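Local atomic coordinates of superoxide dismutase [Mn], mitochondrial (Saccharomyces cerevisiae, PDB entry 3BFR), a protein that converts superoxide radicals into hydrogen peroxide and oxygen at a manganese centre, in the mitochondrion. Residues F86-L91 / S139-I144. Numbering follows the deposited sequence.
Sequences FTNHCL and SGWAFI. With MN3 (manganese (III) ion), chain B.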
ATOM      1  N   PHE A  86      -6.351  16.423  -9.384  1.00 12.67           N
ATOM      2  CA  PHE A  86      -6.360  17.843  -9.749  1.00 13.22           C
ATOM      3  C   PHE A  86      -4.944  18.382  -9.981  1.00 13.17           C
ATOM      4  O   PHE A  86      -4.662  18.975 -11.023  1.00 13.08           O
ATOM      5  CB  PHE A  86      -7.091  18.683  -8.682  1.00 13.20           C
ATOM      6  CG  PHE A  86      -6.900  20.172  -8.846  1.00 14.49           C
ATOM      7  CD1 PHE A  86      -7.414  20.842  -9.961  1.00 14.79           C
ATOM      8  CD2 PHE A  86      -6.197  20.907  -7.891  1.00 15.90           C
ATOM      9  CE1 PHE A  86      -7.230  22.218 -10.119  1.00 14.87           C
ATOM     10  CE2 PHE A  86      -6.009  22.285  -8.045  1.00 15.45           C
ATOM     11  CZ  PHE A  86      -6.529  22.937  -9.158  1.00 14.28           C
ATOM     12  N   THR A  87      -4.062  18.176  -9.006  1.00 13.56           N
ATOM     13  CA  THR A  87      -2.696  18.710  -9.081  1.00 13.95           C
ATOM     14  C   THR A  87      -1.876  18.067 -10.204  1.00 13.34           C
ATOM     15  O   THR A  87      -1.246  18.771 -10.987  1.00 12.99           O
ATOM     16  CB  THR A  87      -1.951  18.662  -7.712  1.00 13.99           C
ATOM     17  OG1 THR A  87      -0.588  19.079  -7.881  1.00 17.09           O
ATOM     18  CG2 THR A  87      -1.937  17.279  -7.131  1.00 14.92           C
ATOM     19  N   ASN A  88      -1.915  16.736 -10.294  1.00 13.05           N
ATOM     20  CA  ASN A  88      -1.124  16.011 -11.286  1.00 12.85           C
ATOM     21  C   ASN A  88      -1.432  16.424 -12.713  1.00 12.46           C
ATOM     22  O   ASN A  88      -0.517  16.577 -13.515  1.00 12.30           O
ATOM     23  CB  ASN A  88      -1.276  14.489 -11.138  1.00 12.70           C
ATOM     24  CG  ASN A  88      -0.539  13.934  -9.936  1.00 12.81           C
ATOM     25  OD1 ASN A  88       0.368  14.569  -9.394  1.00 13.07           O
ATOM     26  ND2 ASN A  88      -0.928  12.735  -9.509  1.00 12.42           N
ATOM     27  N   HIS A  89      -2.715  16.604 -13.032  1.00 12.34           N
ATOM     28  CA  HIS A  89      -3.097  16.979 -14.395  1.00 12.08           C
ATOM     29  C   HIS A  89      -2.761  18.439 -14.709  1.00 12.24           C
ATOM     30  O   HIS A  89      -2.424  18.767 -15.846  1.00 11.88           O
ATOM     31  CB  HIS A  89      -4.566  16.660 -14.679  1.00 12.23           C
ATOM     32  CG  HIS A  89      -4.843  15.193 -14.777  1.00 12.33           C
ATOM     33  ND1 HIS A  89      -5.087  14.411 -13.671  1.00 11.89           N
ATOM     34  CD2 HIS A  89      -4.878  14.360 -15.844  1.00 12.10           C
ATOM     35  CE1 HIS A  89      -5.269  13.158 -14.049  1.00 12.52           C
ATOM     36  NE2 HIS A  89      -5.149  13.101 -15.363  1.00 13.41           N
ATOM     37  N   CYS A  90      -2.853  19.303 -13.700  1.00 12.41           N
ATOM     38  CA  CYS A  90      -2.399  20.685 -13.838  1.00 12.98           C
ATOM     39  C   CYS A  90      -0.924  20.721 -14.217  1.00 12.86           C
ATOM     40  O   CYS A  90      -0.552  21.393 -15.174  1.00 12.77           O
ATOM     41  CB  CYS A  90      -2.630  21.473 -12.552  1.00 12.83           C
ATOM     42  SG  CYS A  90      -4.335  22.007 -12.290  1.00 14.22           S
ATOM     43  N   LEU A  91      -0.100  19.985 -13.466  1.00 13.14           N
ATOM     44  CA  LEU A  91       1.324  19.828 -13.783  1.00 13.40           C
ATOM     45  C   LEU A  91       1.519  19.275 -15.193  1.00 13.39           C
ATOM     46  O   LEU A  91       2.358  19.771 -15.952  1.00 13.11           O
ATOM     47  CB  LEU A  91       2.015  18.908 -12.763  1.00 13.65           C
ATOM     48  CG  LEU A  91       2.203  19.363 -11.309  1.00 13.97           C
ATOM     49  CD1 LEU A  91       2.605  18.185 -10.425  1.00 13.92           C
ATOM     50  CD2 LEU A  91       3.235  20.498 -11.197  1.00 14.50           C
ATOM     51  N   SER A 139      -2.393   1.829 -12.694  1.00 11.53           N
ATOM     52  CA  SER A 139      -2.520   3.248 -13.019  1.00 11.30           C
ATOM     53  C   SER A 139      -1.484   4.023 -12.220  1.00 11.01           C
ATOM     54  O   SER A 139      -1.238   3.714 -11.057  1.00 10.51           O
ATOM     55  CB  SER A 139      -3.911   3.765 -12.649  1.00 11.09           C
ATOM     56  OG  SER A 139      -4.916   3.205 -13.470  1.00 11.94           O
ATOM     57  N   GLY A 140      -0.883   5.033 -12.840  1.00 10.88           N
ATOM     58  CA  GLY A 140       0.014   5.911 -12.100  1.00 10.76           C
ATOM     59  C   GLY A 140       0.752   6.933 -12.937  1.00 10.74           C
ATOM     60  O   GLY A 140       0.327   7.282 -14.042  1.00 10.46           O
ATOM     61  N   TRP A 141       1.865   7.407 -12.384  1.00 10.47           N
ATOM     62  CA  TRP A 141       2.633   8.507 -12.950  1.00 10.56           C
ATOM     63  C   TRP A 141       4.122   8.227 -12.823  1.00 10.45           C
ATOM     64  O   TRP A 141       4.538   7.450 -11.962  1.00 10.27           O
ATOM     65  CB  TRP A 141       2.318   9.806 -12.186  1.00 10.47           C
ATOM     66  CG  TRP A 141       0.915  10.288 -12.353  1.00 10.52           C
ATOM     67  CD1 TRP A 141      -0.195   9.829 -11.704  1.00 10.71           C
ATOM     68  CD2 TRP A 141       0.468  11.337 -13.224  1.00 11.01           C
ATOM     69  NE1 TRP A 141      -1.310  10.518 -12.127  1.00 11.71           N
ATOM     70  CE2 TRP A 141      -0.932  11.448 -13.060  1.00 10.57           C
ATOM     71  CE3 TRP A 141       1.115  12.197 -14.122  1.00 10.49           C
ATOM     72  CZ2 TRP A 141      -1.699  12.376 -13.772  1.00 10.67           C
ATOM     73  CZ3 TRP A 141       0.352  13.119 -14.831  1.00 10.78           C
ATOM     74  CH2 TRP A 141      -1.041  13.206 -14.644  1.00 10.29           C
ATOM     75  N   ALA A 142       4.921   8.849 -13.687  1.00 10.26           N
ATOM     76  CA  ALA A 142       6.340   9.056 -13.385  1.00 10.68           C
ATOM     77  C   ALA A 142       6.616  10.552 -13.306  1.00 10.75           C
ATOM     78  O   ALA A 142       6.050  11.336 -14.078  1.00 10.70           O
ATOM     79  CB  ALA A 142       7.250   8.386 -14.415  1.00 10.23           C
ATOM     80  N   PHE A 143       7.471  10.935 -12.365  1.00 11.12           N
ATOM     81  CA  PHE A 143       7.881  12.327 -12.187  1.00 11.44           C
ATOM     82  C   PHE A 143       9.401  12.443 -12.222  1.00 11.62           C
ATOM     83  O   PHE A 143      10.100  11.740 -11.484  1.00 11.83           O
ATOM     84  CB  PHE A 143       7.407  12.883 -10.841  1.00 11.60           C
ATOM     85  CG  PHE A 143       5.917  12.899 -10.657  1.00 12.15           C
ATOM     86  CD1 PHE A 143       5.165  14.013 -11.034  1.00 12.24           C
ATOM     87  CD2 PHE A 143       5.264  11.817 -10.067  1.00 12.34           C
ATOM     88  CE1 PHE A 143       3.779  14.042 -10.843  1.00 12.46           C
ATOM     89  CE2 PHE A 143       3.885  11.835  -9.875  1.00 12.87           C
ATOM     90  CZ  PHE A 143       3.138  12.951 -10.265  1.00 12.90           C
ATOM     91  N   ILE A 144       9.910  13.325 -13.078  1.00 11.45           N
ATOM     92  CA  ILE A 144      11.287  13.784 -12.950  1.00 11.23           C
ATOM     93  C   ILE A 144      11.245  14.867 -11.876  1.00 11.25           C
ATOM     94  O   ILE A 144      10.468  15.822 -11.980  1.00 10.82           O
ATOM     95  CB  ILE A 144      11.877  14.307 -14.285  1.00 11.32           C
ATOM     96  CG1 ILE A 144      11.712  13.244 -15.385  1.00 11.05           C
ATOM     97  CG2 ILE A 144      13.357  14.716 -14.099  1.00 11.57           C
ATOM     98  CD1 ILE A 144      12.127  13.686 -16.789  1.00 10.95           C
TER
HETATM   99 MN   MN3 B 216      -4.860  11.279 -16.462  1.00 13.00          MN
HETATM  100  O   HOH W   1      -4.342  10.146 -14.701  1.00 12.57           O
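Trp-141 reaches from its strand to the metal-bearing helix and meets two consecutive residues in different ways. Its benzo edge points at one face of the His-89 imidazole, an edge-to-face pair with planes 85° apart and CZ2 3.7 Å from His-89 CE1. Over a face of the indole sits the Asn-88 methylene, CB lying 3.7 Å from the centroid of the six-membered ring in a CH-pi contact. With CG beside the backbone N (chi1 -74°), the Asn-88 amide, its plane 50° from the indole, runs from ND2 near Trp-141 NE1 to the edge of Phe-143, where OD1 is 3.3 Å from CZ. OD1 is hydrogen-bonded to Thr-164 OG1, ND2 to the Asp-163 carbonyl, and Trp-141 NE1 to Gln-162 OE1. His-89 NE2 binds manganese at 2.1 Å, a site completed by His-34, Asp-176, His-180 and a water; between this metal bond and the ND1 hydrogen bond to the Gly-85 carbonyl, the ring's rotation is fixed. Gln-162 would probably lose its indole donor, and His-89 the edge against its face, were Trp-141 an alanine. Leu-91 CD1 adds a looser contact with Phe-143. Helix 66-94 of the alpha-hairpin domain thus packs on strand 140-147, the middle strand of the C-terminal domain's antiparallel sheet, flanked by 153-160 and 169-176.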